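Local coordinates for protein mariner Mos1 transposase (Drosophila mauritiana, PDB 4MDB) that mediates cut-and-paste transposition of the Mos1 transposon, its catalytic domain cutting and joining DNA with divalent metal ions, at residues A[33-44]-A[68-78]. The protein carries 1 engineered substitution. Residues are numbered along the deposited sequence; the frame is centred on the assembly and turned at random. Where two conformers were deposited one is given.
Sequences VTGDEKWIFFVN and GKKTMLCVWWD. Unlike the reference sequence in segment 33-44: Asn44 (reference Ser). With MG (magnesium ion), chain D; MG (magnesium ion), chain C; RLT (N-(4-fluorobenzyl)-5-hydroxy-1-methyl-2-(1-methyl-1-{[(5-methyl-1,3,4-oxadiazol-2-yl)carbonyl]amino}ethyl)-6-oxo-1,6-di hydropyrimidine-4-carboxamide), chain B.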
loop_
_atom_site.group_PDB
_atom_site.type_symbol
_atom_site.label_atom_id
_atom_site.label_comp_id
_atom_site.label_asym_id
_atom_site.label_seq_id
_atom_site.Cartn_x
_atom_site.Cartn_y
_atom_site.Cartn_z
ATOM N N VAL A 33 0.334 -7.134 4.203
ATOM C CA VAL A 33 0.113 -6.910 2.814
ATOM C C VAL A 33 -0.366 -5.449 2.755
ATOM O O VAL A 33 -1.269 -5.034 3.496
ATOM C CB VAL A 33 -1.008 -7.848 2.313
ATOM C CG1 VAL A 33 -1.512 -7.501 0.917
ATOM C CG2 VAL A 33 -0.562 -9.307 2.369
ATOM N N THR A 34 0.227 -4.713 1.828
ATOM C CA THR A 34 -0.075 -3.268 1.744
ATOM C C THR A 34 -0.334 -2.864 0.338
ATOM O O THR A 34 0.149 -3.494 -0.606
ATOM C CB THR A 34 0.985 -2.465 2.502
ATOM O OG1 THR A 34 0.578 -1.107 2.723
ATOM C CG2 THR A 34 2.294 -2.374 1.765
ATOM N N GLY A 35 -0.970 -1.707 0.148
ATOM C CA GLY A 35 -1.247 -1.256 -1.200
ATOM C C GLY A 35 -1.732 0.146 -1.236
ATOM O O GLY A 35 -2.109 0.752 -0.204
ATOM N N ASP A 36 -1.758 0.671 -2.436
ATOM C CA ASP A 36 -2.141 2.108 -2.643
ATOM C C ASP A 36 -2.242 2.319 -4.173
ATOM O O ASP A 36 -1.761 1.526 -5.008
ATOM C CB ASP A 36 -1.062 3.034 -2.096
ATOM C CG ASP A 36 -1.486 4.494 -1.986
ATOM O OD1 ASP A 36 -2.674 4.711 -1.731
ATOM O OD2 ASP A 36 -0.515 5.298 -2.142
ATOM N N GLU A 37 -2.867 3.455 -4.520
ATOM C CA GLU A 37 -3.109 3.893 -5.882
ATOM C C GLU A 37 -2.192 5.063 -6.220
ATOM O O GLU A 37 -1.931 5.924 -5.382
ATOM C CB GLU A 37 -4.579 4.341 -5.978
ATOM C CG GLU A 37 -5.609 3.266 -5.730
ATOM C CD GLU A 37 -6.129 3.163 -4.273
ATOM O OE1 GLU A 37 -7.232 2.551 -4.072
ATOM O OE2 GLU A 37 -5.430 3.686 -3.361
ATOM N N LYS A 38 -1.746 5.131 -7.458
ATOM C CA LYS A 38 -0.980 6.279 -8.003
ATOM C C LYS A 38 -1.313 6.507 -9.479
ATOM O O LYS A 38 -1.413 5.554 -10.233
ATOM C CB LYS A 38 0.515 5.991 -7.878
ATOM C CG LYS A 38 1.468 6.979 -8.512
ATOM C CD LYS A 38 2.890 6.714 -8.098
ATOM C CE LYS A 38 3.887 7.681 -8.743
ATOM N NZ LYS A 38 3.587 9.100 -8.364
ATOM N N TRP A 39 -1.447 7.757 -9.895
ATOM C CA TRP A 39 -1.620 8.072 -11.291
ATOM C C TRP A 39 -0.319 7.954 -12.054
ATOM O O TRP A 39 0.719 8.406 -11.591
ATOM C CB TRP A 39 -2.129 9.546 -11.434
ATOM C CG TRP A 39 -3.534 9.865 -11.020
ATOM C CD1 TRP A 39 -3.911 10.681 -9.974
ATOM C CD2 TRP A 39 -4.741 9.432 -11.659
ATOM N NE1 TRP A 39 -5.301 10.769 -9.933
ATOM C CE2 TRP A 39 -5.831 10.014 -10.946
ATOM C CE3 TRP A 39 -5.022 8.586 -12.753
ATOM C CZ2 TRP A 39 -7.173 9.799 -11.323
ATOM C CZ3 TRP A 39 -6.368 8.347 -13.108
ATOM C CH2 TRP A 39 -7.420 8.969 -12.403
ATOM N N ILE A 40 -0.389 7.421 -13.277
ATOM C CA ILE A 40 0.725 7.369 -14.184
ATOM C C ILE A 40 0.190 8.023 -15.488
ATOM O O ILE A 40 -0.955 7.761 -15.914
ATOM C CB ILE A 40 1.232 5.958 -14.499
ATOM C CG1 ILE A 40 1.620 5.209 -13.196
ATOM C CG2 ILE A 40 2.370 6.115 -15.534
ATOM C CD1 ILE A 40 2.058 3.787 -13.466
ATOM N N PHE A 41 0.988 8.945 -16.017
ATOM C CA PHE A 41 0.596 9.826 -17.128
ATOM C C PHE A 41 1.203 9.348 -18.461
ATOM O O PHE A 41 2.300 8.794 -18.472
ATOM C CB PHE A 41 1.044 11.279 -16.861
ATOM C CG PHE A 41 0.503 11.850 -15.568
ATOM C CD1 PHE A 41 1.154 11.603 -14.351
ATOM C CD2 PHE A 41 -0.675 12.593 -15.547
ATOM C CE1 PHE A 41 0.645 12.113 -13.147
ATOM C CE2 PHE A 41 -1.177 13.097 -14.353
ATOM C CZ PHE A 41 -0.526 12.849 -13.156
ATOM N N PHE A 42 0.481 9.573 -19.560
ATOM C CA PHE A 42 0.928 9.191 -20.917
ATOM C C PHE A 42 0.200 10.007 -21.977
ATOM O O PHE A 42 -1.031 10.071 -21.957
ATOM C CB PHE A 42 0.738 7.668 -21.161
ATOM C CG PHE A 42 -0.692 7.227 -21.405
ATOM C CD1 PHE A 42 -1.230 7.246 -22.701
ATOM C CD2 PHE A 42 -1.484 6.757 -20.359
ATOM C CE1 PHE A 42 -2.538 6.845 -22.936
ATOM C CE2 PHE A 42 -2.787 6.343 -20.589
ATOM C CZ PHE A 42 -3.309 6.384 -21.879
ATOM N N VAL A 43 0.954 10.606 -22.891
ATOM C CA VAL A 43 0.344 11.421 -23.933
ATOM C C VAL A 43 -0.052 10.640 -25.188
ATOM O O VAL A 43 0.655 9.718 -25.633
ATOM C CB VAL A 43 1.168 12.661 -24.285
ATOM C CG1 VAL A 43 0.311 13.706 -24.973
ATOM C CG2 VAL A 43 1.776 13.278 -23.054
ATOM N N ASN A 44 -1.207 11.027 -25.728
ATOM C CA ASN A 44 -1.736 10.563 -27.015
ATOM C C ASN A 44 -0.938 11.212 -28.130
ATOM O O ASN A 44 -0.002 11.969 -27.875
ATOM C CB ASN A 44 -3.209 10.953 -27.194
ATOM C CG ASN A 44 -4.182 9.835 -26.862
ATOM O OD1 ASN A 44 -3.936 9.038 -25.987
ATOM N ND2 ASN A 44 -5.313 9.805 -27.553
ATOM N N GLY A 68 -2.286 14.222 -22.669
ATOM C CA GLY A 68 -3.025 14.705 -21.496
ATOM C C GLY A 68 -3.842 13.585 -20.806
ATOM O O GLY A 68 -4.838 13.863 -20.155
ATOM N N LYS A 69 -3.402 12.334 -20.925
ATOM C CA LYS A 69 -4.142 11.213 -20.352
ATOM C C LYS A 69 -3.378 10.566 -19.186
ATOM O O LYS A 69 -2.172 10.764 -19.024
ATOM C CB LYS A 69 -4.466 10.161 -21.417
ATOM C CG LYS A 69 -5.713 10.494 -22.234
ATOM C CD LYS A 69 -6.150 9.313 -23.078
ATOM C CE LYS A 69 -7.658 9.269 -23.253
ATOM N NZ LYS A 69 -8.046 7.958 -23.845
ATOM N N LYS A 70 -4.121 9.818 -18.379
ATOM C CA LYS A 70 -3.545 9.140 -17.223
ATOM C C LYS A 70 -4.295 7.889 -16.879
ATOM O O LYS A 70 -5.496 7.783 -17.100
ATOM C CB LYS A 70 -3.484 10.096 -16.055
ATOM C CG LYS A 70 -4.842 10.629 -15.672
ATOM C CD LYS A 70 -4.775 11.690 -14.588
ATOM C CE LYS A 70 -6.162 12.105 -14.150
ATOM N NZ LYS A 70 -6.047 12.789 -12.848
ATOM N N THR A 71 -3.576 6.941 -16.266
ATOM C CA THR A 71 -4.109 5.679 -15.847
ATOM C C THR A 71 -3.722 5.499 -14.361
ATOM O O THR A 71 -2.671 5.891 -13.948
ATOM C CB THR A 71 -3.550 4.506 -16.682
ATOM O OG1 THR A 71 -3.943 3.259 -16.124
ATOM C CG2 THR A 71 -2.021 4.579 -16.778
ATOM N N MET A 72 -4.629 4.938 -13.599
ATOM C CA MET A 72 -4.360 4.689 -12.210
ATOM C C MET A 72 -3.750 3.303 -12.044
ATOM O O MET A 72 -4.298 2.281 -12.472
ATOM C CB MET A 72 -5.637 4.778 -11.418
ATOM C CG MET A 72 -5.394 4.957 -9.946
ATOM S SD MET A 72 -6.877 5.227 -8.970
ATOM C CE MET A 72 -7.311 6.804 -9.670
ATOM N N LEU A 73 -2.616 3.300 -11.377
ATOM C CA LEU A 73 -1.983 2.064 -10.899
ATOM C C LEU A 73 -2.560 1.797 -9.528
ATOM O O LEU A 73 -2.495 2.680 -8.629
ATOM C CB LEU A 73 -0.510 2.172 -10.859
ATOM C CG LEU A 73 0.317 1.093 -10.178
ATOM C CD1 LEU A 73 0.213 -0.237 -10.884
ATOM C CD2 LEU A 73 1.718 1.554 -10.098
ATOM N N CYS A 74 -2.995 0.554 -9.319
ATOM C CA CYS A 74 -3.470 0.079 -8.013
ATOM C C CYS A 74 -2.614 -1.134 -7.728
ATOM O O CYS A 74 -2.674 -2.099 -8.472
ATOM C CB CYS A 74 -4.900 -0.319 -8.093
ATOM S SG CYS A 74 -5.993 0.984 -8.780
ATOM N N VAL A 75 -1.839 -1.109 -6.666
ATOM C CA VAL A 75 -0.923 -2.237 -6.482
ATOM C C VAL A 75 -0.899 -2.644 -5.024
ATOM O O VAL A 75 -0.948 -1.810 -4.123
ATOM C CB VAL A 75 0.511 -1.854 -6.993
ATOM C CG1 VAL A 75 1.017 -0.580 -6.308
ATOM C CG2 VAL A 75 1.539 -2.913 -6.730
ATOM N N TRP A 76 -0.656 -3.923 -4.828
ATOM C CA TRP A 76 -0.576 -4.553 -3.502
ATOM C C TRP A 76 0.653 -5.441 -3.440
ATOM O O TRP A 76 0.950 -6.126 -4.390
ATOM C CB TRP A 76 -1.821 -5.344 -3.122
ATOM C CG TRP A 76 -3.060 -4.551 -3.117
ATOM C CD1 TRP A 76 -3.605 -3.900 -2.043
ATOM C CD2 TRP A 76 -3.869 -4.175 -4.247
ATOM N NE1 TRP A 76 -4.730 -3.193 -2.414
ATOM C CE2 TRP A 76 -4.921 -3.391 -3.761
ATOM C CE3 TRP A 76 -3.851 -4.520 -5.624
ATOM C CZ2 TRP A 76 -5.901 -2.851 -4.606
ATOM C CZ3 TRP A 76 -4.815 -3.967 -6.459
ATOM C CH2 TRP A 76 -5.815 -3.162 -5.932
ATOM N N TRP A 77 1.325 -5.424 -2.291
ATOM C CA TRP A 77 2.627 -6.054 -2.142
ATOM C C TRP A 77 2.952 -6.388 -0.720
ATOM O O TRP A 77 2.284 -5.913 0.192
ATOM C CB TRP A 77 3.710 -5.223 -2.766
ATOM C CG TRP A 77 3.887 -3.830 -2.155
ATOM C CD1 TRP A 77 3.052 -2.779 -2.316
ATOM C CD2 TRP A 77 4.954 -3.375 -1.306
ATOM N NE1 TRP A 77 3.543 -1.678 -1.642
ATOM C CE2 TRP A 77 4.718 -2.002 -1.037
ATOM C CE3 TRP A 77 6.100 -3.957 -0.795
ATOM C CZ2 TRP A 77 5.589 -1.246 -0.216
ATOM C CZ3 TRP A 77 6.976 -3.217 -0.054
ATOM C CH2 TRP A 77 6.723 -1.860 0.243
ATOM N N ASP A 78 3.955 -7.240 -0.519
ATOM C CA ASP A 78 4.449 -7.576 0.784
ATOM C C ASP A 78 5.962 -7.706 0.749
ATOM O O ASP A 78 6.603 -7.264 -0.198
ATOM C CB ASP A 78 3.703 -8.798 1.320
ATOM C CG ASP A 78 4.126 -10.124 0.589
ATOM O OD1 ASP A 78 4.985 -10.057 -0.290
ATOM O OD2 ASP A 78 3.717 -11.209 1.062
HETATM MG MG MG D . -3.597 6.543 -1.411
HETATM MG MG MG C . -0.061 7.170 -1.956
HETATM C CAA RLT B . -6.965 12.503 4.706
HETATM C CAB RLT B . 0.679 11.642 -1.203
HETATM C CAC RLT B . -0.844 13.559 0.631
HETATM C CAD RLT B . -1.839 13.778 -1.924
HETATM O OAE RLT B . -4.656 8.236 -0.958
HETATM O OAF RLT B . -3.066 12.161 2.109
HETATM O OAG RLT B . 0.357 9.200 -1.533
HETATM O OAH RLT B . -1.894 7.784 -1.288
HETATM F FAI RLT B . -8.580 10.340 4.679
HETATM C CAJ RLT B . -7.068 9.468 3.041
HETATM C CAK RLT B . -8.809 10.961 2.372
HETATM C CAL RLT B . -6.623 9.394 1.705
HETATM C CAM RLT B . -8.375 10.892 1.041
HETATM C CAN RLT B . -6.836 10.084 -0.760
HETATM N NAO RLT B . -7.125 13.826 2.408
HETATM N NAP RLT B . -6.139 13.962 1.394
HETATM N NAQ RLT B . -3.094 11.284 -0.571
HETATM N NAR RLT B . -5.403 10.404 -0.746
HETATM N NAS RLT B . -3.289 13.496 0.202
HETATM O OAT RLT B . -5.307 12.674 3.065
HETATM C CAU RLT B . -4.472 9.404 -0.748
HETATM C CAV RLT B . -3.710 12.916 1.361
HETATM C CAW RLT B . -6.560 13.051 3.370
HETATM C CAX RLT B . -8.169 10.259 3.382
HETATM C CAY RLT B . -7.288 10.111 0.683
HETATM C CAZ RLT B . -2.003 9.113 -1.147
HETATM C CBA RLT B . -5.082 13.229 1.835
HETATM C CBB RLT B . -3.154 9.910 -0.764
HETATM C CBC RLT B . -1.902 11.927 -0.663
HETATM C CBD RLT B . -0.726 9.779 -1.210
HETATM N NBE RLT B . -0.729 11.170 -1.011
HETATM C CBF RLT B . -1.973 13.518 -0.398
HETATM O O HOH W 1 -0.251 7.522 -3.963
HETATM O O HOH W 2 -5.460 5.662 -1.677
HETATM O O HOH W 3 -3.659 6.909 -3.474
#
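Trp39 turns its CG anti to its own carbonyl carbon (chi1 -71°), while the facing strand's Lys70 tucks CG into the cleft flanked by its own N and C (chi1 59°). The outstretched lysine chain then crosses the indole. These residues belong to the first two strands of the RNase H-like fold, antiparallel neighbours 33-42 and 69-78. Lys70 NZ lies 3.7 Å from the centre of the five-membered ring of Trp39, a cation-pi contact. Lys70 CE sits over the six-membered ring. The opposite face takes Met72 CE, 3.4 Å from Trp39 CZ2, so the indole is clamped between a charged and an apolar chain. At the other end, Thr34 CG2 makes a CH-pi contact over the pyrrole ring of Trp77. Trp77 NE1 is hydrogen-bonded to Ser163 OG, and Thr34 OG1 to Leu127 O. Paired backbone bonds join Thr34 with Trp77, Asp36 with Val75, Lys38 with Leu73 and Ile40 with Thr71. Asp36 of the DDD motif lies on the first of these strands. Asp129 and Asp164, the motif's other aspartates, each share one magnesium with Asp36. Glu37 OE2 accepts a bond from a water on one magnesium, and OE1 is hydrogen-bonded to His134 NE2. Raltegravir OAH bridges both magnesium ions. Asp36 spans the same pair, with OD1 2.1 Å from one magnesium and OD2 1.9 Å from the other.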